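Local coordinates for protein phosphoserine phosphatase (Homo sapiens, PDB 6HYY) that catalyses the magnesium-dependent hydrolysis of O-phosphoserine to serine and phosphate, the closing step of L-serine biosynthesis, at residues K5-A10 against A188-G193; V13-D18 against P85-L90; P81-G86 against S117-P122; V91-E96 against E214-L219; L103-G106 against I111-H114. All blocks are in the same frame, centred on the assembly; numbering follows the deposited sequence.

Contact 1: residues K5-A10 against A188-G193; sequences KLFYSA and AFIGFG
A188, at the start of strand 188-192, sets its methyl group against both branch methyls of L6, which comes over from helix 2-8. The CB of A188 is 3.8 Å from CD1 of L6 and 4.1 Å from CD2 of L6, so the whole fork of the leucine bears on that one small group. What brings the fork over the strand is the first torsion of L6, with CG anti to the backbone N (chi1 162°). F189 follows with its side chain on the opposite face of the sheet, against C183, in the usual strand alternation. I190 then returns to the helix side. Its CD1 comes to 3.9 Å from CD1 of the F7 ring, meeting the ring obliquely, and the two side chains cross at about a right angle. This is helix-on-sheet packing of the Rossmann-like HAD core: strand 188-192 lies between 170-174 and 207-209, and helix 2-8 rests on the same face, L6 also touching I171 and W207 while F7 touches I173. Farther along, the backbone of G191 bonds to W207 and I209 of the next strand, and the F192 ring stacks with that of F212. On the helix side, OG of S9 donates to O of L6 at 2.7 Å; the same carbonyl oxygen accepts from the backbone N of S9 at 3.0 Å.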
# COMPACT_ATOMS: atom_id res chain seq x y z
N LYS A 5 -11.08 -7.99 19.00
CA LYS A 5 -10.82 -7.10 20.13
C LYS A 5 -9.66 -6.15 19.82
O LYS A 5 -9.76 -4.94 20.04
CB LYS A 5 -10.53 -7.91 21.39
CG LYS A 5 -11.71 -8.73 21.89
CD LYS A 5 -11.35 -9.48 23.17
CE LYS A 5 -10.96 -8.54 24.31
NZ LYS A 5 -9.51 -8.20 24.35
N LEU A 6 -8.56 -6.70 19.31
CA LEU A 6 -7.44 -5.86 18.88
C LEU A 6 -7.88 -4.87 17.81
O LEU A 6 -7.63 -3.66 17.92
CB LEU A 6 -6.31 -6.74 18.35
CG LEU A 6 -5.29 -5.97 17.49
CD1 LEU A 6 -4.44 -5.06 18.36
CD2 LEU A 6 -4.43 -6.92 16.67
N PHE A 7 -8.56 -5.36 16.77
CA PHE A 7 -8.94 -4.50 15.65
C PHE A 7 -9.82 -3.35 16.12
O PHE A 7 -9.64 -2.21 15.67
CB PHE A 7 -9.64 -5.34 14.59
CG PHE A 7 -9.76 -4.66 13.25
CD1 PHE A 7 -8.64 -4.36 12.50
CD2 PHE A 7 -11.01 -4.33 12.74
CE1 PHE A 7 -8.75 -3.74 11.27
CE2 PHE A 7 -11.13 -3.70 11.51
CZ PHE A 7 -9.99 -3.41 10.77
N TYR A 8 -10.72 -3.61 17.07
CA TYR A 8 -11.66 -2.59 17.53
C TYR A 8 -11.05 -1.62 18.53
O TYR A 8 -11.69 -0.61 18.85
CB TYR A 8 -12.90 -3.26 18.13
CG TYR A 8 -13.77 -3.76 17.02
CD1 TYR A 8 -15.07 -3.31 16.85
CD2 TYR A 8 -13.24 -4.63 16.08
CE1 TYR A 8 -15.82 -3.76 15.79
CE2 TYR A 8 -13.96 -5.07 15.05
CZ TYR A 8 -15.24 -4.65 14.90
OH TYR A 8 -15.89 -5.15 13.82
N SER A 9 -9.84 -1.88 19.02
CA SER A 9 -9.15 -0.94 19.89
C SER A 9 -8.34 0.10 19.12
O SER A 9 -7.81 1.03 19.74
CB SER A 9 -8.22 -1.70 20.84
OG SER A 9 -7.13 -2.26 20.14
N ALA A 10 -8.24 -0.03 17.80
CA ALA A 10 -7.41 0.87 17.01
C ALA A 10 -8.12 2.19 16.77
O ALA A 10 -9.32 2.22 16.50
CB ALA A 10 -7.07 0.23 15.67
N ALA A 188 0.47 -2.55 16.30
CA ALA A 188 0.19 -3.94 15.99
C ALA A 188 0.27 -4.11 14.49
O ALA A 188 0.21 -3.13 13.73
CB ALA A 188 -1.19 -4.38 16.50
N PHE A 189 0.42 -5.36 14.07
CA PHE A 189 0.47 -5.71 12.66
C PHE A 189 -0.48 -6.87 12.40
O PHE A 189 -0.50 -7.85 13.16
CB PHE A 189 1.90 -6.06 12.23
CG PHE A 189 1.98 -6.71 10.87
CD1 PHE A 189 1.77 -5.97 9.70
CD2 PHE A 189 2.25 -8.06 10.76
CE1 PHE A 189 1.82 -6.58 8.45
CE2 PHE A 189 2.31 -8.68 9.50
CZ PHE A 189 2.12 -7.93 8.36
N ILE A 190 -1.26 -6.77 11.32
CA ILE A 190 -2.05 -7.89 10.83
C ILE A 190 -1.58 -8.21 9.42
O ILE A 190 -1.70 -7.38 8.51
CB ILE A 190 -3.56 -7.58 10.84
CG1 ILE A 190 -4.00 -7.15 12.24
CG2 ILE A 190 -4.31 -8.81 10.37
CD1 ILE A 190 -5.45 -6.66 12.31
N GLY A 191 -1.08 -9.43 9.23
CA GLY A 191 -0.69 -9.87 7.90
C GLY A 191 -1.89 -10.29 7.08
O GLY A 191 -2.91 -10.73 7.61
N PHE A 192 -1.78 -10.10 5.77
CA PHE A 192 -2.90 -10.35 4.85
C PHE A 192 -2.47 -11.25 3.70
O PHE A 192 -1.59 -10.88 2.92
CB PHE A 192 -3.47 -9.04 4.31
CG PHE A 192 -4.63 -9.26 3.40
CD1 PHE A 192 -5.86 -9.65 3.91
CD2 PHE A 192 -4.49 -9.12 2.03
CE1 PHE A 192 -6.93 -9.88 3.10
CE2 PHE A 192 -5.58 -9.36 1.19
CZ PHE A 192 -6.79 -9.74 1.73
N GLY A 193 -3.16 -12.37 3.54
CA GLY A 193 -2.80 -13.33 2.51
C GLY A 193 -3.91 -13.62 1.51
O GLY A 193 -3.89 -14.66 0.85

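Contact 2: residues V13-D18 against P85-L90; sequences VCFDVD and PGIREL. With MG (magnesium ion), chain D; SER (serine), chain E.
F15 against I87 and L90 is a buried, purely apolar helix-on-sheet contact, made where helix 87-96 lies across the central strand 12-16. I87 comes from the opposite direction and sets its CD1 over one face of the F15 ring, a CH-pi contact 4.0 Å from the ring centroid and 26° off the normal. Its CG1 stands anti to the backbone N (chi1 -170°), which helps carry CD1 out over the ring. L90 takes the edge instead, its CD2 lying near the ring plane, 3.8 Å from CZ of F15. An alanine in place of F15 is likely to open a gap under the helix, leaving CD1 of I87 without the face it covers and CD2 of L90 without the ring edge beside it. Just beyond F15 the strand ends in the DxDxT signature of the HAD family. There OD2 of D16 binds the magnesium ion at 2.2 Å and O of D18 binds it at 2.3 Å; D175 and three waters complete the site. The bound serine is gripped by the same turn: its OG donates to OD1 of D16 (2.5 Å) and accepts from N of D18 (3.0 Å), while its amino N donates to OD2 of D18 (2.5 Å). Around the ring, V101 of strand 100-105, I173 of strand 170-174 and V21 of helix 17-21 wall F15 in.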
# COMPACT_ATOMS: atom_id res chain seq x y z
N VAL A 13 -5.86 2.88 11.24
CA VAL A 13 -5.43 1.67 10.54
C VAL A 13 -4.76 2.10 9.25
O VAL A 13 -5.34 2.87 8.48
CB VAL A 13 -6.62 0.74 10.25
CG1 VAL A 13 -6.16 -0.42 9.33
CG2 VAL A 13 -7.23 0.21 11.52
N CYS A 14 -3.55 1.63 9.03
CA CYS A 14 -2.80 1.91 7.81
C CYS A 14 -2.77 0.64 6.98
O CYS A 14 -2.40 -0.42 7.48
CB CYS A 14 -1.37 2.36 8.08
SG CYS A 14 -1.27 3.83 9.11
N PHE A 15 -3.18 0.75 5.72
CA PHE A 15 -3.16 -0.37 4.79
C PHE A 15 -2.05 -0.20 3.78
O PHE A 15 -1.93 0.87 3.16
CB PHE A 15 -4.47 -0.47 4.01
CG PHE A 15 -5.65 -0.93 4.80
CD1 PHE A 15 -5.96 -2.28 4.93
CD2 PHE A 15 -6.50 0.00 5.39
CE1 PHE A 15 -7.06 -2.70 5.64
CE2 PHE A 15 -7.63 -0.41 6.10
CZ PHE A 15 -7.90 -1.76 6.24
N ASP A 16 -1.26 -1.25 3.60
CA ASP A 16 -0.47 -1.42 2.39
C ASP A 16 -1.40 -1.48 1.18
O ASP A 16 -2.51 -2.02 1.27
CB ASP A 16 0.33 -2.72 2.54
CG ASP A 16 1.03 -3.16 1.27
OD1 ASP A 16 1.78 -2.37 0.70
OD2 ASP A 16 0.83 -4.32 0.88
N VAL A 17 -0.96 -0.93 0.05
CA VAL A 17 -1.79 -0.98 -1.16
C VAL A 17 -1.54 -2.23 -2.01
O VAL A 17 -2.44 -3.07 -2.16
CB VAL A 17 -1.62 0.31 -1.98
CG1 VAL A 17 -2.44 0.23 -3.27
CG2 VAL A 17 -2.03 1.53 -1.15
N ASP A 18 -0.33 -2.37 -2.57
CA ASP A 18 -0.10 -3.45 -3.54
C ASP A 18 -0.25 -4.83 -2.89
O ASP A 18 0.42 -5.14 -1.91
CB ASP A 18 1.29 -3.39 -4.19
CG ASP A 18 1.52 -2.15 -5.07
OD1 ASP A 18 0.56 -1.52 -5.54
OD2 ASP A 18 2.71 -1.81 -5.30
N PRO A 85 -11.50 -8.20 -2.72
CA PRO A 85 -12.82 -8.43 -2.11
C PRO A 85 -12.84 -8.14 -0.61
O PRO A 85 -11.92 -8.51 0.13
CB PRO A 85 -13.08 -9.91 -2.40
CG PRO A 85 -12.32 -10.15 -3.68
CD PRO A 85 -11.09 -9.29 -3.61
N GLY A 86 -13.87 -7.42 -0.18
CA GLY A 86 -14.04 -7.09 1.20
C GLY A 86 -13.46 -5.77 1.64
O GLY A 86 -13.86 -5.27 2.70
N ILE A 87 -12.54 -5.18 0.88
CA ILE A 87 -11.88 -3.97 1.40
C ILE A 87 -12.84 -2.77 1.41
O ILE A 87 -12.79 -1.96 2.35
CB ILE A 87 -10.57 -3.66 0.65
CG1 ILE A 87 -9.79 -2.54 1.36
CG2 ILE A 87 -10.80 -3.19 -0.73
CD1 ILE A 87 -9.39 -2.84 2.82
N ARG A 88 -13.77 -2.66 0.45
CA ARG A 88 -14.72 -1.54 0.50
C ARG A 88 -15.57 -1.60 1.77
O ARG A 88 -15.76 -0.59 2.46
CB ARG A 88 -15.65 -1.56 -0.72
CG ARG A 88 -15.02 -1.19 -2.04
CD ARG A 88 -16.11 -1.34 -3.14
NE ARG A 88 -15.56 -1.25 -4.49
CZ ARG A 88 -14.96 -2.26 -5.14
NH1 ARG A 88 -14.85 -3.48 -4.60
NH2 ARG A 88 -14.48 -2.05 -6.36
N GLU A 89 -16.10 -2.79 2.08
CA GLU A 89 -16.93 -2.94 3.27
C GLU A 89 -16.13 -2.69 4.54
O GLU A 89 -16.61 -2.04 5.47
CB GLU A 89 -17.56 -4.34 3.29
CG GLU A 89 -18.61 -4.48 4.38
CD GLU A 89 -19.29 -5.83 4.39
OE1 GLU A 89 -19.01 -6.65 3.50
OE2 GLU A 89 -20.12 -6.05 5.30
N LEU A 90 -14.89 -3.20 4.59
CA LEU A 90 -14.05 -3.02 5.78
C LEU A 90 -13.73 -1.55 6.01
O LEU A 90 -13.86 -1.06 7.14
CB LEU A 90 -12.77 -3.84 5.64
CG LEU A 90 -11.79 -3.71 6.82
CD1 LEU A 90 -12.44 -4.19 8.11
CD2 LEU A 90 -10.54 -4.51 6.54
MG MG D . 2.25 -5.20 -0.53
N SER E . 4.57 -1.22 -3.68
CA SER E . 4.03 -0.79 -2.40
C SER E . 5.05 -1.00 -1.29
O SER E . 4.71 -1.60 -0.28
CB SER E . 2.76 -1.55 -2.05
OG SER E . 1.84 -0.80 -1.30
OXT SER E . 6.22 -0.61 -1.38
O HOH W 1 3.68 -4.15 -1.53
O HOH W 2 4.00 -5.14 0.86
O HOH W 3 3.07 -6.77 -1.91

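Contact 3: residues P81-G86 against S117-P122; sequences PHLTPG and SKLNIP
P81 meets K118 through a water: its carbonyl O accepts from water 4 at 2.8 Å, and the water accepts from NZ of K118 at 2.9 Å. The direct separation between O of P81 and NZ of K118 is 3.8 Å, so the water does the bridging. The lysine chain is bent at its third torsion (chi3 72°), which carries the ammonium group round to the proline carbonyl. H82 turns its side chain away, and its backbone bonds to R23. L83 makes the apolar part of the contact. Its CD1 lies 3.7 Å from CE of K118 and 4.0 Å from CD2 of L119; the leucine runs obliquely across the lysine chain and lies antiparallel alongside L119. Replacing L83 by a serine would probably leave the aliphatic part of K118 and the CD2 methyl of L119 without their apolar partner. OG1 of T84 is bonded to T20 and N195, and G86, with positive phi (93°), is the N-cap of helix 87-96. R88 of that helix touches L83, K118 and L119 alike. The arrangement fits a HAD hydrolase with a helical cap inserted after the first strand: 81-86 is probably the return linker into the core, and it packs on the turn that leads from helix 109-116 toward strand 126-133 of a beta-alpha-beta crossover.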
# COMPACT_ATOMS: atom_id res chain seq x y z
N PRO A 81 -6.71 -0.60 -11.19
CA PRO A 81 -6.45 -1.75 -10.33
C PRO A 81 -7.73 -2.25 -9.67
O PRO A 81 -8.66 -1.48 -9.41
CB PRO A 81 -5.46 -1.21 -9.30
CG PRO A 81 -5.75 0.25 -9.24
CD PRO A 81 -6.12 0.64 -10.66
N HIS A 82 -7.77 -3.55 -9.43
CA HIS A 82 -8.93 -4.18 -8.83
C HIS A 82 -8.82 -4.18 -7.32
O HIS A 82 -7.84 -4.69 -6.76
CB HIS A 82 -9.08 -5.61 -9.32
CG HIS A 82 -9.51 -5.69 -10.75
ND1 HIS A 82 -10.42 -6.62 -11.20
CD2 HIS A 82 -9.18 -4.94 -11.83
CE1 HIS A 82 -10.62 -6.45 -12.50
NE2 HIS A 82 -9.88 -5.43 -12.90
N LEU A 83 -9.84 -3.66 -6.65
CA LEU A 83 -9.87 -3.74 -5.20
C LEU A 83 -10.07 -5.18 -4.74
O LEU A 83 -10.85 -5.96 -5.32
CB LEU A 83 -10.96 -2.84 -4.62
CG LEU A 83 -10.82 -1.35 -4.90
CD1 LEU A 83 -12.01 -0.59 -4.36
CD2 LEU A 83 -9.57 -0.82 -4.25
N THR A 84 -9.35 -5.55 -3.70
CA THR A 84 -9.47 -6.87 -3.11
C THR A 84 -10.87 -7.04 -2.53
O THR A 84 -11.41 -6.11 -1.92
CB THR A 84 -8.42 -7.00 -2.01
OG1 THR A 84 -7.13 -6.78 -2.56
CG2 THR A 84 -8.50 -8.33 -1.27
N PRO A 85 -11.50 -8.20 -2.72
CA PRO A 85 -12.82 -8.43 -2.11
C PRO A 85 -12.84 -8.14 -0.61
O PRO A 85 -11.92 -8.51 0.13
CB PRO A 85 -13.08 -9.91 -2.40
CG PRO A 85 -12.32 -10.15 -3.68
CD PRO A 85 -11.09 -9.29 -3.61
N GLY A 86 -13.87 -7.42 -0.18
CA GLY A 86 -14.04 -7.09 1.20
C GLY A 86 -13.46 -5.77 1.64
O GLY A 86 -13.86 -5.27 2.70
N SER A 117 -9.83 7.37 -3.64
CA SER A 117 -11.07 7.84 -4.24
C SER A 117 -11.78 6.74 -5.00
O SER A 117 -12.22 6.91 -6.13
CB SER A 117 -10.78 9.02 -5.14
OG SER A 117 -12.00 9.53 -5.63
N LYS A 118 -11.78 5.54 -4.42
CA LYS A 118 -12.88 4.61 -4.51
C LYS A 118 -13.34 4.21 -3.12
O LYS A 118 -14.48 3.75 -2.97
CB LYS A 118 -12.50 3.35 -5.32
CG LYS A 118 -12.72 3.53 -6.83
CD LYS A 118 -11.97 2.53 -7.71
CE LYS A 118 -12.57 1.14 -7.63
NZ LYS A 118 -11.94 0.18 -8.59
N LEU A 119 -12.52 4.45 -2.10
CA LEU A 119 -12.75 4.01 -0.72
C LEU A 119 -13.11 5.16 0.21
O LEU A 119 -13.10 4.98 1.45
CB LEU A 119 -11.51 3.30 -0.17
CG LEU A 119 -11.09 2.05 -0.94
CD1 LEU A 119 -9.63 1.69 -0.61
CD2 LEU A 119 -12.01 0.89 -0.60
N ASN A 120 -13.37 6.35 -0.33
CA ASN A 120 -13.68 7.54 0.46
C ASN A 120 -12.58 7.90 1.44
O ASN A 120 -12.84 8.47 2.50
CB ASN A 120 -15.00 7.39 1.19
CG ASN A 120 -16.09 7.03 0.27
OD1 ASN A 120 -16.49 5.88 0.18
ND2 ASN A 120 -16.55 8.02 -0.48
N ILE A 121 -11.34 7.58 1.07
CA ILE A 121 -10.17 7.95 1.86
C ILE A 121 -9.63 9.25 1.28
O ILE A 121 -9.27 9.29 0.09
CB ILE A 121 -9.12 6.84 1.81
CG1 ILE A 121 -9.66 5.56 2.47
CG2 ILE A 121 -7.80 7.30 2.49
CD1 ILE A 121 -8.76 4.33 2.26
N PRO A 122 -9.53 10.31 2.08
CA PRO A 122 -9.06 11.59 1.54
C PRO A 122 -7.61 11.51 1.10
O PRO A 122 -6.80 10.75 1.64
CB PRO A 122 -9.23 12.56 2.72
CG PRO A 122 -9.28 11.70 3.91
CD PRO A 122 -9.91 10.40 3.49
O HOH W 4 -9.20 1.13 -8.70

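Contact 4: residues V91-E96 against E214-L219; sequences VSRLQE and ELLGEL
R93 overlaps L216 with the aliphatic part of its chain: CG of the arginine is 3.9 Å from CD2 of the leucine, and the two side chains cross at about a right angle. The contact joins helix 87-96, one of the helices flanking the sheet of the Rossmann-like HAD core, to the C-terminal tail, which follows the last strand, 207-209. L216 also touches E89 one turn earlier on the helix, while its neighbour L215 goes deeper, against L90 and F7. The tail is further tied to helix 2-8 by a weak bond from NE of R4 to O of G217. R93 is folded back on itself by bends at its second and third torsions (chi2 -68°, chi3 84°). That fold turns its head toward E96, one helical turn on, and offers CG and CD to the tail. E218 comes in beside the bend with OE2 3.9 Å from CD of R93. This is an approach to carbon and no salt bridge, since NE of R93 stays 5.3 Å from OE2 of E218; the opposite charges may still attract weakly, though E218 is poorly ordered. A polar partner lies in the helix itself: NE of R93 donates to OE2 of E96 at 3.0 Å, with the oxygen in the guanidinium plane but approached from well above its own carboxylate plane.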
# COMPACT_ATOMS: atom_id res chain seq x y z
N VAL A 91 -13.29 -0.84 4.97
CA VAL A 91 -13.00 0.59 5.17
C VAL A 91 -14.27 1.33 5.57
O VAL A 91 -14.24 2.21 6.43
CB VAL A 91 -12.36 1.22 3.91
CG1 VAL A 91 -12.26 2.73 4.08
CG2 VAL A 91 -10.97 0.65 3.66
N SER A 92 -15.40 0.96 4.98
CA SER A 92 -16.67 1.59 5.34
C SER A 92 -16.97 1.40 6.83
O SER A 92 -17.35 2.36 7.51
CB SER A 92 -17.79 1.00 4.49
OG SER A 92 -17.66 1.42 3.15
N ARG A 93 -16.82 0.17 7.34
CA ARG A 93 -17.08 -0.06 8.76
C ARG A 93 -16.10 0.69 9.65
O ARG A 93 -16.49 1.21 10.70
CB ARG A 93 -17.04 -1.55 9.09
CG ARG A 93 -18.12 -2.37 8.37
CD ARG A 93 -19.54 -2.07 8.86
NE ARG A 93 -20.17 -0.90 8.22
CZ ARG A 93 -20.47 -0.77 6.92
NH1 ARG A 93 -20.21 -1.73 6.04
NH2 ARG A 93 -21.02 0.35 6.49
N LEU A 94 -14.83 0.76 9.24
CA LEU A 94 -13.86 1.51 10.05
C LEU A 94 -14.23 2.99 10.10
O LEU A 94 -14.20 3.62 11.17
CB LEU A 94 -12.46 1.32 9.47
CG LEU A 94 -11.81 -0.03 9.69
CD1 LEU A 94 -10.56 -0.17 8.83
CD2 LEU A 94 -11.45 -0.17 11.17
N GLN A 95 -14.57 3.56 8.95
CA GLN A 95 -14.91 4.98 8.91
C GLN A 95 -16.20 5.27 9.67
O GLN A 95 -16.33 6.33 10.29
CB GLN A 95 -15.01 5.46 7.46
CG GLN A 95 -13.65 5.56 6.73
CD GLN A 95 -13.78 6.06 5.30
OE1 GLN A 95 -14.85 5.97 4.71
NE2 GLN A 95 -12.70 6.57 4.74
N GLU A 96 -17.13 4.32 9.68
CA GLU A 96 -18.36 4.51 10.44
C GLU A 96 -18.11 4.54 11.95
O GLU A 96 -18.91 5.13 12.68
CB GLU A 96 -19.35 3.41 10.06
CG GLU A 96 -19.92 3.66 8.67
CD GLU A 96 -20.96 2.66 8.24
OE1 GLU A 96 -21.47 2.81 7.10
OE2 GLU A 96 -21.28 1.72 9.01
N GLU A 214 -12.83 -11.66 7.86
CA GLU A 214 -12.51 -12.08 9.22
C GLU A 214 -12.52 -10.91 10.19
O GLU A 214 -12.86 -11.08 11.36
CB GLU A 214 -11.15 -12.78 9.25
CG GLU A 214 -11.09 -13.99 8.35
CD GLU A 214 -9.70 -14.57 8.28
OE1 GLU A 214 -9.10 -14.77 9.35
OE2 GLU A 214 -9.21 -14.82 7.16
N LEU A 215 -12.15 -9.71 9.73
CA LEU A 215 -12.31 -8.53 10.56
C LEU A 215 -13.74 -8.03 10.56
O LEU A 215 -14.14 -7.33 11.51
CB LEU A 215 -11.36 -7.43 10.08
CG LEU A 215 -9.91 -7.90 10.02
CD1 LEU A 215 -9.02 -6.86 9.38
CD2 LEU A 215 -9.43 -8.24 11.43
N LEU A 216 -14.51 -8.37 9.53
CA LEU A 216 -15.96 -8.18 9.45
C LEU A 216 -16.73 -9.28 10.17
O LEU A 216 -17.91 -9.48 9.87
CB LEU A 216 -16.41 -8.11 7.99
CG LEU A 216 -15.79 -7.07 7.05
CD1 LEU A 216 -16.04 -7.43 5.59
CD2 LEU A 216 -16.35 -5.69 7.36
N GLY A 217 -16.07 -10.02 11.06
CA GLY A 217 -16.77 -10.95 11.92
C GLY A 217 -17.06 -10.29 13.24
O GLY A 217 -16.37 -10.53 14.24
N GLU A 218 -18.07 -9.43 13.27
CA GLU A 218 -18.37 -8.66 14.47
C GLU A 218 -19.84 -8.74 14.82
O GLU A 218 -20.22 -9.26 15.88
CB GLU A 218 -17.96 -7.20 14.27
CG GLU A 218 -18.33 -6.60 12.90
CD GLU A 218 -18.50 -5.09 12.94
OE1 GLU A 218 -18.39 -4.51 14.05
OE2 GLU A 218 -18.72 -4.48 11.88
N LEU A 219 -20.67 -8.20 13.94
CA LEU A 219 -22.11 -8.04 14.11
C LEU A 219 -22.72 -7.98 12.72
O LEU A 219 -23.94 -7.93 12.56
CB LEU A 219 -22.43 -6.78 14.93
CG LEU A 219 -22.04 -6.63 16.41
CD1 LEU A 219 -20.61 -6.11 16.61
CD2 LEU A 219 -23.02 -5.71 17.13

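Contact 5: residues L103-G106 against I111-H114; sequences LISG and IVEH. With SER (serine), chain E.
S105 and V112 bring the two backbones closest, their CA atoms 7.7 Å apart, where strand 100-105 passes beneath helix 109-116, before the chain turns a corner at G106. V112 makes the whole contact from the helix side, with one methyl for each of two strand residues. Its CG1, anti to the backbone N (chi1 178°), lies 4.0 Å from CD1 of L103, the two side chains running alongside each other and pointing opposite ways. Its CG2 rests 3.9 Å from CB of S105. L103 and S105 share this face of the strand, whereas I104 between them points to the other, against K154, V157 and I158. Strand, helix and the following strand 126-133 form a beta-alpha-beta unit of the HAD core, and V112 also packs on V126 and A128 of that next strand. With its methylene held under the valine, S105 has OG anti to its own backbone N (chi1 -174°), next to the active site. OG of S105 is 3.0 Å from OG of the bound serine and accepts a hydrogen bond from N of G107. S105 probably corresponds to the Ser or Thr of the second HAD motif. G106 closes in on the ligand with its backbone: N of G106 lies 3.0 Å from CA of the bound serine.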
# COMPACT_ATOMS: atom_id res chain seq x y z
N LEU A 103 -3.63 4.96 3.51
CA LEU A 103 -3.02 4.09 2.53
C LEU A 103 -1.54 4.43 2.42
O LEU A 103 -1.19 5.61 2.29
CB LEU A 103 -3.69 4.24 1.16
CG LEU A 103 -5.19 3.94 1.05
CD1 LEU A 103 -5.61 4.01 -0.43
CD2 LEU A 103 -5.51 2.58 1.64
N ILE A 104 -0.68 3.42 2.48
CA ILE A 104 0.76 3.62 2.39
C ILE A 104 1.29 2.73 1.27
O ILE A 104 0.97 1.53 1.22
CB ILE A 104 1.50 3.31 3.71
CG1 ILE A 104 0.86 4.07 4.86
CG2 ILE A 104 2.98 3.68 3.57
CD1 ILE A 104 1.46 3.73 6.22
N SER A 105 2.07 3.31 0.37
CA SER A 105 2.51 2.52 -0.77
C SER A 105 3.87 3.00 -1.28
O SER A 105 4.16 4.19 -1.27
CB SER A 105 1.49 2.61 -1.90
OG SER A 105 1.87 1.72 -2.94
N GLY A 106 4.68 2.04 -1.73
CA GLY A 106 5.83 2.33 -2.57
C GLY A 106 5.50 2.58 -4.02
O GLY A 106 6.39 2.95 -4.80
N ILE A 111 -1.95 6.72 -8.99
CA ILE A 111 -2.76 5.51 -8.93
C ILE A 111 -3.38 5.34 -7.55
O ILE A 111 -4.56 5.00 -7.42
CB ILE A 111 -1.90 4.29 -9.33
CG1 ILE A 111 -1.25 4.51 -10.70
CG2 ILE A 111 -2.76 3.03 -9.30
CD1 ILE A 111 -0.14 3.53 -11.00
N VAL A 112 -2.61 5.59 -6.49
CA VAL A 112 -3.13 5.34 -5.15
C VAL A 112 -4.24 6.33 -4.78
O VAL A 112 -5.16 5.99 -4.02
CB VAL A 112 -1.98 5.37 -4.12
CG1 VAL A 112 -2.53 5.17 -2.70
CG2 VAL A 112 -0.94 4.29 -4.43
N GLU A 113 -4.18 7.56 -5.29
CA GLU A 113 -5.27 8.49 -5.04
C GLU A 113 -6.55 8.04 -5.73
O GLU A 113 -7.65 8.27 -5.20
CB GLU A 113 -4.89 9.90 -5.50
CG GLU A 113 -3.96 10.62 -4.51
CD GLU A 113 -3.84 12.11 -4.78
OE1 GLU A 113 -4.31 12.57 -5.84
OE2 GLU A 113 -3.27 12.82 -3.93
N HIS A 114 -6.44 7.41 -6.90
CA HIS A 114 -7.60 6.80 -7.55
C HIS A 114 -8.20 5.71 -6.66
O HIS A 114 -9.42 5.66 -6.45
CB HIS A 114 -7.18 6.23 -8.91
CG HIS A 114 -8.20 5.33 -9.54
ND1 HIS A 114 -9.30 5.80 -10.22
CD2 HIS A 114 -8.28 3.98 -9.58
CE1 HIS A 114 -10.01 4.78 -10.66
NE2 HIS A 114 -9.41 3.66 -10.28
N SER E . 4.57 -1.22 -3.68
CA SER E . 4.03 -0.79 -2.40
C SER E . 5.05 -1.00 -1.29
O SER E . 4.71 -1.60 -0.28
CB SER E . 2.76 -1.55 -2.05
OG SER E . 1.84 -0.80 -1.30
OXT SER E . 6.22 -0.61 -1.38

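From the N terminus, helix 2-8 opens contact 1, which closes almost at the end of the core on strand 188-192 and encloses contacts 2, 3 and 5. Strand 12-16 then opens contact 2, closed on helix 87-96 after the helices between residues 17 and 78. Contact 3 starts on the approach to that helix, sharing P85 and G86 with contact 2, and ends after helix 109-116, so it encloses contact 5. Contact 4 leaves from helix 87-96 and closes on the C-terminal tail, crossing both contact 1 and contact 3 and also enclosing contact 5. F7 and L90 join contacts 1 and 2; contacts 2 and 5 meet at the bound serine.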